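Local structure of putative O-methyltransferase (Klebsiella pneumoniae subsp. pneumoniae, 3TFW) at residues Gly163-Gly168 with Phe219-Val224; Asp169-Asp174 with Gln188-Phe193; Ala40-His45 with Ala98-Val103; Gln90-Glu95 with Thr118-Pro123. The protein probably transfers a methyl group from S-adenosylmethionine to an oxygen atom of an acceptor substrate. All blocks are in the same frame, centred on the assembly; numbering follows the deposited sequence.

Interaction 1: residues Gly163-Gly168 with Phe219-Val224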
# COMPACT_ATOMS: atom_id res chain seq x y z
N GLY A 163 9.92 -13.43 1.94
CA GLY A 163 8.79 -12.75 2.56
C GLY A 163 9.11 -11.38 3.15
O GLY A 163 8.21 -10.66 3.59
N THR A 164 10.39 -11.03 3.18
CA THR A 164 10.83 -9.69 3.57
C THR A 164 10.19 -8.69 2.62
O THR A 164 10.07 -8.94 1.42
CB THR A 164 12.37 -9.52 3.46
OG1 THR A 164 13.02 -10.26 4.51
CG2 THR A 164 12.78 -8.03 3.56
N LEU A 165 9.76 -7.57 3.17
CA LEU A 165 9.20 -6.49 2.38
C LEU A 165 10.19 -5.34 2.34
O LEU A 165 10.65 -4.87 3.39
CB LEU A 165 7.86 -6.06 2.97
CG LEU A 165 6.97 -5.17 2.11
CD1 LEU A 165 6.47 -5.92 0.87
CD2 LEU A 165 5.79 -4.72 2.96
N ILE A 166 10.50 -4.88 1.13
CA ILE A 166 11.38 -3.74 0.94
C ILE A 166 10.56 -2.56 0.40
O ILE A 166 9.87 -2.69 -0.62
CB ILE A 166 12.52 -4.09 -0.05
CG1 ILE A 166 13.31 -5.32 0.45
CG2 ILE A 166 13.45 -2.88 -0.26
CD1 ILE A 166 14.36 -5.86 -0.53
N ILE A 167 10.62 -1.43 1.09
CA ILE A 167 9.90 -0.22 0.65
C ILE A 167 10.89 0.85 0.24
O ILE A 167 11.83 1.15 1.01
CB ILE A 167 8.99 0.34 1.78
CG1 ILE A 167 8.09 -0.75 2.35
CG2 ILE A 167 8.18 1.54 1.28
CD1 ILE A 167 7.78 -0.55 3.82
N GLY A 168 10.70 1.42 -0.95
CA GLY A 168 11.53 2.54 -1.40
C GLY A 168 10.69 3.80 -1.56
O GLY A 168 9.84 3.86 -2.46
N PHE A 219 6.09 5.51 -4.27
CA PHE A 219 6.93 4.56 -3.56
C PHE A 219 6.93 3.18 -4.24
O PHE A 219 5.99 2.83 -4.95
CB PHE A 219 6.50 4.44 -2.09
CG PHE A 219 5.16 3.78 -1.88
CD1 PHE A 219 5.07 2.41 -1.62
CD2 PHE A 219 3.98 4.52 -1.90
CE1 PHE A 219 3.83 1.79 -1.42
CE2 PHE A 219 2.73 3.90 -1.70
CZ PHE A 219 2.66 2.55 -1.46
N THR A 220 8.00 2.43 -4.03
CA THR A 220 8.04 1.04 -4.48
C THR A 220 7.80 0.10 -3.31
O THR A 220 8.07 0.43 -2.15
CB THR A 220 9.38 0.70 -5.15
OG1 THR A 220 10.46 0.88 -4.21
CG2 THR A 220 9.61 1.60 -6.34
N LEU A 221 7.28 -1.08 -3.63
CA LEU A 221 7.04 -2.12 -2.65
C LEU A 221 7.48 -3.41 -3.32
O LEU A 221 7.03 -3.71 -4.43
CB LEU A 221 5.55 -2.16 -2.34
CG LEU A 221 5.02 -2.75 -1.04
CD1 LEU A 221 5.63 -2.10 0.18
CD2 LEU A 221 3.50 -2.54 -1.02
N ALA A 222 8.39 -4.15 -2.66
CA ALA A 222 8.94 -5.38 -3.25
C ALA A 222 8.93 -6.49 -2.22
O ALA A 222 9.31 -6.27 -1.06
CB ALA A 222 10.37 -5.14 -3.77
N TRP A 223 8.46 -7.67 -2.64
CA TRP A 223 8.43 -8.87 -1.81
C TRP A 223 9.63 -9.72 -2.23
O TRP A 223 9.87 -9.89 -3.43
CB TRP A 223 7.10 -9.61 -2.06
CG TRP A 223 7.01 -11.04 -1.56
CD1 TRP A 223 7.54 -12.16 -2.14
CD2 TRP A 223 6.31 -11.50 -0.39
NE1 TRP A 223 7.23 -13.28 -1.41
CE2 TRP A 223 6.47 -12.90 -0.33
CE3 TRP A 223 5.57 -10.86 0.61
CZ2 TRP A 223 5.92 -13.68 0.69
CZ3 TRP A 223 5.02 -11.63 1.63
CH2 TRP A 223 5.20 -13.02 1.66
N VAL A 224 10.37 -10.23 -1.25
CA VAL A 224 11.53 -11.07 -1.52
C VAL A 224 11.08 -12.53 -1.70
O VAL A 224 10.44 -13.11 -0.83
CB VAL A 224 12.62 -10.94 -0.43
CG1 VAL A 224 13.80 -11.88 -0.70
CG2 VAL A 224 13.11 -9.49 -0.33
O HOH W 1 10.76 -1.64 -3.07
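Six backbone hydrogen bonds sew Gly163-Gly168 to Phe219-Val224, and the packing is tightest midway along, where Leu221 CD1 rests 3.5 Å from Ile167 CG1. Leu221 holds its CG anti to the backbone N (chi1 -158°), which swings the branch over the neighbouring strand; the same CD1 also meets Leu165 CD2 at 3.8 Å, so one methyl wedges between two residues of the partner strand. Branched aliphatic residues suit this face, since helix 49-62 covers it through Leu55 and Leu58, and Phe54 of the second subunit packs on Leu221. The two strands run antiparallel, at 167° between their directions, next to each other in the seven-stranded sheet of order 3-2-1-4-5-7-6. This is the class I methyltransferase fold, in which strand 217-224 is inserted between 165-169 and 203-211, antiparallel to both. The pair Ile166 and Ala222 is looser, with Ile166 CB and Ala222 CB 4.4 Å apart, and a water bridges Ile166 O and Thr220 OG1. That carbonyl is thus gripped twice, by the water and by Ala222 N. Gly168 brings no side chain beside Thr220, whose OG1 sits 3.4 Å from Gly168 CA. At the other end Trp223 is partly exposed. Gly163 CA lies over one face of its indole, a CH-pi contact 3.6 Å from the centroid of the six-membered ring, and Arg60 of the second subunit makes a cation-pi contact with the same side chain. Gly163 N gives a bond of 2.8 Å to Val224 O.

Interaction 2: residues Asp169-Asp174 with Gln188-Phe193; sequences DNVVRD and QGVRQF
The loop that leaves the C-terminal end of strand 165-169 in this Rossmann-like methyltransferase fold turns back against helix 185-199, and Val171 meeting Val190 is the heart of that contact. Val190 directs both of its methyls at the loop. CG1, held anti to the backbone N (chi1 167°), reaches Val171 CB at 3.8 Å and comes within 3.2 Å of Val171 O, while CG2 lies 4.0 Å from Arg173 CD. The two valine side chains cross at about a right angle, a compact fit for short, beta-branched side chains, with Val171 CA and Val190 CA 6.0 Å apart. One turn further along the helix, Phe193 extends the apolar surface: its CE2 stands 4.4 Å from Val171 CG1, a light touch, and the ring continues toward Leu153 of helix 149-158 and Thr220 of the adjoining strand. Arg173 contributes the aliphatic part of its chain. Bends at chi2 and chi3 fold it back over the loop, and its NH1 donates to Asn170 O at 3.1 Å, with an N-H...O angle of 164°. The acceptor lies in the guanidinium plane, so the group is held at its edge while its CD packs on Val190. Arginine serves both needs, with methylenes for the valine and a donor for the loop carbonyl. No hydrogen bond joins the two segments, and Val171 O is buried by the methyl of Val190 with no polar partner in the model. The helix is therefore held to the loop by apolar packing here, at the probable cost of one unsatisfied carbonyl.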
# COMPACT_ATOMS: atom_id res chain seq x y z
N ASP A 169 10.92 4.81 -0.72
CA ASP A 169 10.07 6.02 -0.74
C ASP A 169 10.66 7.10 -1.64
O ASP A 169 11.87 7.11 -1.93
CB ASP A 169 9.84 6.58 0.68
CG ASP A 169 8.46 7.25 0.86
OD1 ASP A 169 7.61 7.25 -0.06
OD2 ASP A 169 8.21 7.80 1.96
N ASN A 170 9.78 7.99 -2.12
CA ASN A 170 10.20 9.19 -2.85
C ASN A 170 10.90 8.90 -4.18
O ASN A 170 11.99 9.42 -4.44
CB ASN A 170 11.04 10.09 -1.94
CG ASN A 170 10.35 10.39 -0.62
OD1 ASN A 170 10.82 10.00 0.44
ND2 ASN A 170 9.20 11.07 -0.70
N VAL A 171 10.26 8.09 -5.01
CA VAL A 171 10.87 7.64 -6.27
C VAL A 171 10.43 8.42 -7.52
O VAL A 171 11.02 8.24 -8.58
CB VAL A 171 10.66 6.11 -6.50
CG1 VAL A 171 11.45 5.31 -5.48
CG2 VAL A 171 9.17 5.73 -6.48
N VAL A 172 9.43 9.27 -7.40
CA VAL A 172 8.84 9.94 -8.56
C VAL A 172 9.63 11.18 -9.02
O VAL A 172 9.71 11.47 -10.21
CB VAL A 172 7.35 10.24 -8.31
CG1 VAL A 172 6.77 11.24 -9.33
CG2 VAL A 172 6.56 8.93 -8.32
N ARG A 173 10.23 11.90 -8.06
CA ARG A 173 11.10 13.06 -8.34
C ARG A 173 10.40 14.13 -9.18
O ARG A 173 10.99 14.66 -10.13
CB ARG A 173 12.41 12.63 -9.04
CG ARG A 173 13.06 11.32 -8.52
CD ARG A 173 13.26 11.32 -7.01
NE ARG A 173 14.01 12.48 -6.54
CZ ARG A 173 14.23 12.77 -5.26
NH1 ARG A 173 13.76 11.99 -4.29
NH2 ARG A 173 14.93 13.85 -4.94
N ASP A 174 9.15 14.43 -8.83
CA ASP A 174 8.31 15.39 -9.56
C ASP A 174 8.20 15.08 -11.07
O ASP A 174 8.11 15.99 -11.92
CB ASP A 174 8.79 16.83 -9.30
CG ASP A 174 7.75 17.87 -9.66
OD1 ASP A 174 6.60 17.76 -9.18
OD2 ASP A 174 8.08 18.80 -10.43
N GLN A 188 19.20 9.74 -11.39
CA GLN A 188 20.00 8.62 -11.87
C GLN A 188 19.94 7.43 -10.89
O GLN A 188 19.74 6.29 -11.31
CB GLN A 188 21.46 9.06 -12.08
CG GLN A 188 21.67 10.04 -13.24
CD GLN A 188 23.02 10.73 -13.17
OE1 GLN A 188 23.96 10.25 -12.52
NE2 GLN A 188 23.14 11.88 -13.84
N GLY A 189 20.11 7.72 -9.60
CA GLY A 189 20.08 6.69 -8.56
C GLY A 189 18.75 5.96 -8.46
O GLY A 189 18.70 4.73 -8.34
N VAL A 190 17.66 6.73 -8.50
CA VAL A 190 16.31 6.17 -8.46
C VAL A 190 16.02 5.29 -9.68
O VAL A 190 15.40 4.21 -9.56
CB VAL A 190 15.24 7.29 -8.27
CG1 VAL A 190 13.84 6.76 -8.53
CG2 VAL A 190 15.30 7.85 -6.85
N ARG A 191 16.47 5.72 -10.86
CA ARG A 191 16.25 4.94 -12.10
C ARG A 191 17.04 3.64 -12.08
O ARG A 191 16.50 2.59 -12.46
CB ARG A 191 16.58 5.76 -13.36
CG ARG A 191 15.63 6.92 -13.59
CD ARG A 191 16.02 7.75 -14.83
NE ARG A 191 16.22 6.91 -16.01
CZ ARG A 191 15.26 6.53 -16.85
NH1 ARG A 191 14.00 6.92 -16.67
NH2 ARG A 191 15.56 5.75 -17.88
N GLN A 192 18.29 3.70 -11.62
CA GLN A 192 19.13 2.52 -11.43
C GLN A 192 18.47 1.53 -10.45
O GLN A 192 18.47 0.33 -10.69
CB GLN A 192 20.48 2.91 -10.84
CG GLN A 192 21.60 3.23 -11.81
CD GLN A 192 22.91 3.29 -11.07
OE1 GLN A 192 23.24 4.29 -10.43
NE2 GLN A 192 23.66 2.19 -11.11
N PHE A 193 17.97 2.07 -9.34
CA PHE A 193 17.24 1.35 -8.29
C PHE A 193 16.01 0.60 -8.83
O PHE A 193 15.86 -0.61 -8.63
CB PHE A 193 16.83 2.38 -7.24
CG PHE A 193 16.00 1.85 -6.11
CD1 PHE A 193 16.58 1.12 -5.07
CD2 PHE A 193 14.64 2.15 -6.04
CE1 PHE A 193 15.81 0.66 -4.00
CE2 PHE A 193 13.86 1.70 -4.97
CZ PHE A 193 14.46 0.95 -3.94

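Interaction 3: residues Ala40-His45 with Ala98-Val103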
# COMPACT_ATOMS: atom_id res chain seq x y z
N ALA A 40 13.96 22.34 15.31
CA ALA A 40 15.37 22.09 15.00
C ALA A 40 15.77 22.51 13.58
O ALA A 40 16.93 22.41 13.21
CB ALA A 40 15.73 20.62 15.25
N GLY A 41 14.80 22.96 12.78
CA GLY A 41 15.11 23.44 11.43
C GLY A 41 15.44 22.34 10.42
O GLY A 41 16.12 22.59 9.42
N LEU A 42 14.96 21.13 10.68
CA LEU A 42 15.19 20.00 9.77
C LEU A 42 14.46 20.23 8.45
O LEU A 42 13.41 20.88 8.44
CB LEU A 42 14.68 18.70 10.39
CG LEU A 42 15.28 18.16 11.69
CD1 LEU A 42 14.87 16.71 11.88
CD2 LEU A 42 16.79 18.29 11.69
N PRO A 43 14.99 19.69 7.34
CA PRO A 43 14.15 19.66 6.13
C PRO A 43 12.85 18.92 6.43
O PRO A 43 12.87 17.90 7.14
CB PRO A 43 15.00 18.87 5.12
CG PRO A 43 16.39 18.89 5.64
CD PRO A 43 16.28 19.00 7.14
N ALA A 44 11.73 19.45 5.93
CA ALA A 44 10.43 18.88 6.20
C ALA A 44 10.17 17.72 5.25
O ALA A 44 9.41 17.85 4.28
CB ALA A 44 9.34 19.94 6.10
N HIS A 45 10.83 16.60 5.52
CA HIS A 45 10.73 15.41 4.68
C HIS A 45 9.95 14.31 5.41
O HIS A 45 9.97 13.15 4.99
CB HIS A 45 12.11 14.88 4.29
CG HIS A 45 12.86 15.74 3.33
ND1 HIS A 45 12.26 16.30 2.21
CD2 HIS A 45 14.16 16.10 3.28
CE1 HIS A 45 13.16 16.99 1.54
NE2 HIS A 45 14.32 16.88 2.16
N ALA A 98 24.74 14.52 11.87
CA ALA A 98 24.89 14.55 13.33
C ALA A 98 23.75 15.30 14.02
O ALA A 98 23.24 14.86 15.05
CB ALA A 98 26.25 15.13 13.71
N HIS A 99 23.34 16.42 13.43
CA HIS A 99 22.23 17.20 13.95
C HIS A 99 20.89 16.45 13.84
O HIS A 99 20.09 16.48 14.78
CB HIS A 99 22.15 18.58 13.28
CG HIS A 99 21.01 19.42 13.75
ND1 HIS A 99 20.72 19.62 15.08
CD2 HIS A 99 20.08 20.13 13.06
CE1 HIS A 99 19.67 20.40 15.19
NE2 HIS A 99 19.26 20.73 13.98
N HIS A 100 20.64 15.78 12.72
CA HIS A 100 19.44 14.95 12.61
C HIS A 100 19.47 13.83 13.65
O HIS A 100 18.48 13.56 14.30
CB HIS A 100 19.26 14.35 11.20
CG HIS A 100 19.13 15.38 10.12
ND1 HIS A 100 18.68 15.06 8.85
CD2 HIS A 100 19.41 16.70 10.09
CE1 HIS A 100 18.67 16.14 8.10
NE2 HIS A 100 19.11 17.15 8.82
N ALA A 101 20.62 13.17 13.81
CA ALA A 101 20.73 12.08 14.78
C ALA A 101 20.41 12.55 16.19
O ALA A 101 19.70 11.86 16.93
CB ALA A 101 22.10 11.43 14.73
N GLN A 102 20.90 13.73 16.55
CA GLN A 102 20.63 14.34 17.86
C GLN A 102 19.13 14.55 18.08
O GLN A 102 18.58 14.18 19.12
CB GLN A 102 21.38 15.67 17.99
CG GLN A 102 21.14 16.39 19.31
CD GLN A 102 21.72 17.80 19.33
OE1 GLN A 102 21.84 18.47 18.30
NE2 GLN A 102 22.08 18.26 20.53
N VAL A 103 18.47 15.15 17.10
CA VAL A 103 17.03 15.39 17.18
C VAL A 103 16.25 14.07 17.25
O VAL A 103 15.34 13.91 18.07
CB VAL A 103 16.56 16.23 15.98
CG1 VAL A 103 15.04 16.38 15.95
CG2 VAL A 103 17.24 17.60 16.01
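A single hydrogen bond joins Ala40-His45 to Ala98-Val103: His99 NE2 donates to Ala40 O at 3.0 Å, almost straight at 175°. The carbonyl oxygen lies in the imidazole plane, just where the N-H points. His99 reaches it because its CG is anti to the backbone N (chi1 179°), which sends the ring out from the first turn of helix 98-110. Histidine fits this exposed place, being long enough to reach the carbonyl and polar enough to face solvent. The acceptor belongs to the last residue before Gly41, which ends helix 28-39 in a Schellman motif; with its positive phi, Gly41 turns the chain away toward Leu42 and Pro43.

Apolar contacts lie alongside. Ala40 CB presses on Val103 CG2 at 3.5 Å, closer than usual for two carbons, so the small alanine allows the helix to come in near. Leu42 and Val103 meet tip to tip, CD1 to CG1 at 4.1 Å, and Asn37 of helix 28-39 lies against both.

The imidazole of His100 provides the third kind of contact, aliphatic carbon against an aromatic ring. Leu42 CD2 comes to 3.5 Å from His100 CD2, the two side chains sliding past each other in opposite directions. Pro43 CD lies 3.8 Å from His100 NE2, the two side chains crossing at about a right angle.

One directed polar bond on the exposed side thus works beside a small hydrophobic patch, and that bond implies a hydrogen on NE2, so His99 is probably the NE2-H tautomer or the charged form.

Interaction 4: residues Gln90-Glu95 with Thr118-Pro123; sequences QLLTLE and TLREGP
Leu91 and Thr118 begin a ladder of five backbone hydrogen bonds that pairs strands 90-95 and 117-121 in parallel, the two ends of a beta-alpha-beta unit with helix 98-110 between them, at one edge of the Rossmann-like sheet. Thr118 is served on both sides: its N donates to Leu91 O, and its O receives Thr93 N, each at 2.8 Å. Thr93 O then accepts Arg120 N at 3.0 Å. The rung from Glu95 N to Arg120 O is longer, 3.3 Å, and its donor is tilted 33° from the carbonyl plane. The polar ends of the side chains look elsewhere. Thr93 OG1 bonds to Thr72 and Glu69, while the carboxylate of Glu95, a buried acid, is taken up by the backbone N of Leu73 and of Asp97; its chain bends at chi2 to get there. Apolar branches pack on both faces of the pair: Leu119 CD1 meets Thr93 CG2 at 3.9 Å, and Leu92 CD1 lies beside the methylenes of Arg120, an extended residue suited to the exposed edge strand. At the end of the ladder Gly122, whose phi of 139° is readily reached by glycine, gives its N to Glu95 O at 2.9 Å.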
# COMPACT_ATOMS: atom_id res chain seq x y z
N GLN A 90 13.31 -5.30 17.20
CA GLN A 90 14.38 -4.33 17.03
C GLN A 90 14.23 -3.60 15.72
O GLN A 90 13.90 -4.21 14.70
CB GLN A 90 15.74 -5.00 17.02
CG GLN A 90 16.11 -5.64 18.33
CD GLN A 90 17.34 -6.50 18.20
OE1 GLN A 90 17.26 -7.64 17.74
NE2 GLN A 90 18.47 -5.97 18.63
N LEU A 91 14.50 -2.30 15.75
CA LEU A 91 14.54 -1.49 14.55
C LEU A 91 15.90 -0.80 14.50
O LEU A 91 16.27 -0.03 15.40
CB LEU A 91 13.40 -0.46 14.52
CG LEU A 91 13.16 0.26 13.19
CD1 LEU A 91 11.76 0.87 13.17
CD2 LEU A 91 14.22 1.34 12.91
N LEU A 92 16.65 -1.09 13.44
CA LEU A 92 17.94 -0.44 13.24
C LEU A 92 17.72 0.72 12.27
O LEU A 92 17.18 0.52 11.18
CB LEU A 92 18.96 -1.43 12.65
CG LEU A 92 20.29 -0.81 12.20
CD1 LEU A 92 21.07 -0.26 13.40
CD2 LEU A 92 21.16 -1.81 11.43
N THR A 93 18.10 1.93 12.67
CA THR A 93 17.90 3.08 11.79
C THR A 93 19.21 3.81 11.58
O THR A 93 20.00 4.00 12.52
CB THR A 93 16.74 4.02 12.25
OG1 THR A 93 16.52 5.05 11.26
CG2 THR A 93 17.05 4.67 13.59
N LEU A 94 19.46 4.22 10.34
CA LEU A 94 20.74 4.79 9.94
C LEU A 94 20.60 6.25 9.55
O LEU A 94 19.74 6.59 8.73
CB LEU A 94 21.33 3.99 8.77
CG LEU A 94 21.33 2.47 8.94
CD1 LEU A 94 21.92 1.78 7.68
CD2 LEU A 94 22.10 2.08 10.20
N GLU A 95 21.43 7.10 10.16
CA GLU A 95 21.41 8.53 9.91
C GLU A 95 22.83 9.06 9.81
O GLU A 95 23.65 8.84 10.70
CB GLU A 95 20.64 9.26 11.01
CG GLU A 95 20.57 10.80 10.82
CD GLU A 95 20.04 11.20 9.45
OE1 GLU A 95 18.92 10.77 9.11
OE2 GLU A 95 20.73 11.95 8.73
N THR A 118 17.65 1.01 17.60
CA THR A 118 19.07 1.29 17.62
C THR A 118 19.39 2.29 16.51
O THR A 118 19.13 2.02 15.32
CB THR A 118 19.92 -0.00 17.48
OG1 THR A 118 19.65 -0.88 18.58
CG2 THR A 118 21.42 0.32 17.47
N LEU A 119 19.91 3.45 16.91
CA LEU A 119 20.25 4.51 15.97
C LEU A 119 21.76 4.51 15.76
O LEU A 119 22.53 4.75 16.70
CB LEU A 119 19.75 5.86 16.50
CG LEU A 119 20.14 7.17 15.80
CD1 LEU A 119 19.98 7.08 14.30
CD2 LEU A 119 19.32 8.34 16.34
N ARG A 120 22.18 4.23 14.53
CA ARG A 120 23.59 4.24 14.17
C ARG A 120 23.90 5.43 13.28
O ARG A 120 23.48 5.49 12.13
CB ARG A 120 24.00 2.93 13.49
CG ARG A 120 24.18 1.77 14.47
CD ARG A 120 25.04 0.63 13.91
NE ARG A 120 24.91 -0.55 14.76
CZ ARG A 120 25.57 -1.69 14.61
NH1 ARG A 120 26.43 -1.86 13.62
NH2 ARG A 120 25.36 -2.68 15.47
N GLU A 121 24.64 6.38 13.85
CA GLU A 121 25.01 7.62 13.19
C GLU A 121 26.31 7.42 12.39
O GLU A 121 27.28 6.87 12.90
CB GLU A 121 25.16 8.73 14.22
CG GLU A 121 25.56 10.09 13.66
CD GLU A 121 25.87 11.11 14.74
OE1 GLU A 121 25.32 11.02 15.86
OE2 GLU A 121 26.67 12.02 14.48
N GLY A 122 26.32 7.93 11.16
CA GLY A 122 27.46 7.77 10.25
C GLY A 122 26.96 7.49 8.84
O GLY A 122 25.76 7.29 8.64
N PRO A 123 27.88 7.46 7.85
CA PRO A 123 27.51 7.08 6.49
C PRO A 123 26.74 5.77 6.48
O PRO A 123 27.22 4.79 7.06
CB PRO A 123 28.87 6.90 5.80
CG PRO A 123 29.76 7.83 6.51
CD PRO A 123 29.31 7.79 7.96

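How the interactions relate
Following the chain from the N terminus, 40-45 comes first, after helix 28-39, and interaction 3 closes a long loop by bringing it to helix 98-110. Before that loop is closed, strand 90-95 opens interaction 4, whose partner 118-123 lies beyond the helix, so the two contacts cross. They also touch, Ala98 and Ala101 packing on Glu121 and His100 on Glu95. The other pair follows later in the chain. Interaction 1 spans from 163-168 to 219-224, and interaction 2 falls wholly within that span, joining helix 185-199 to the loop that follows strand 165-169; Phe219 packs on Asp169 where the two meet. Interactions 1 and 4 belong to one sheet, their centres about 19 Å apart.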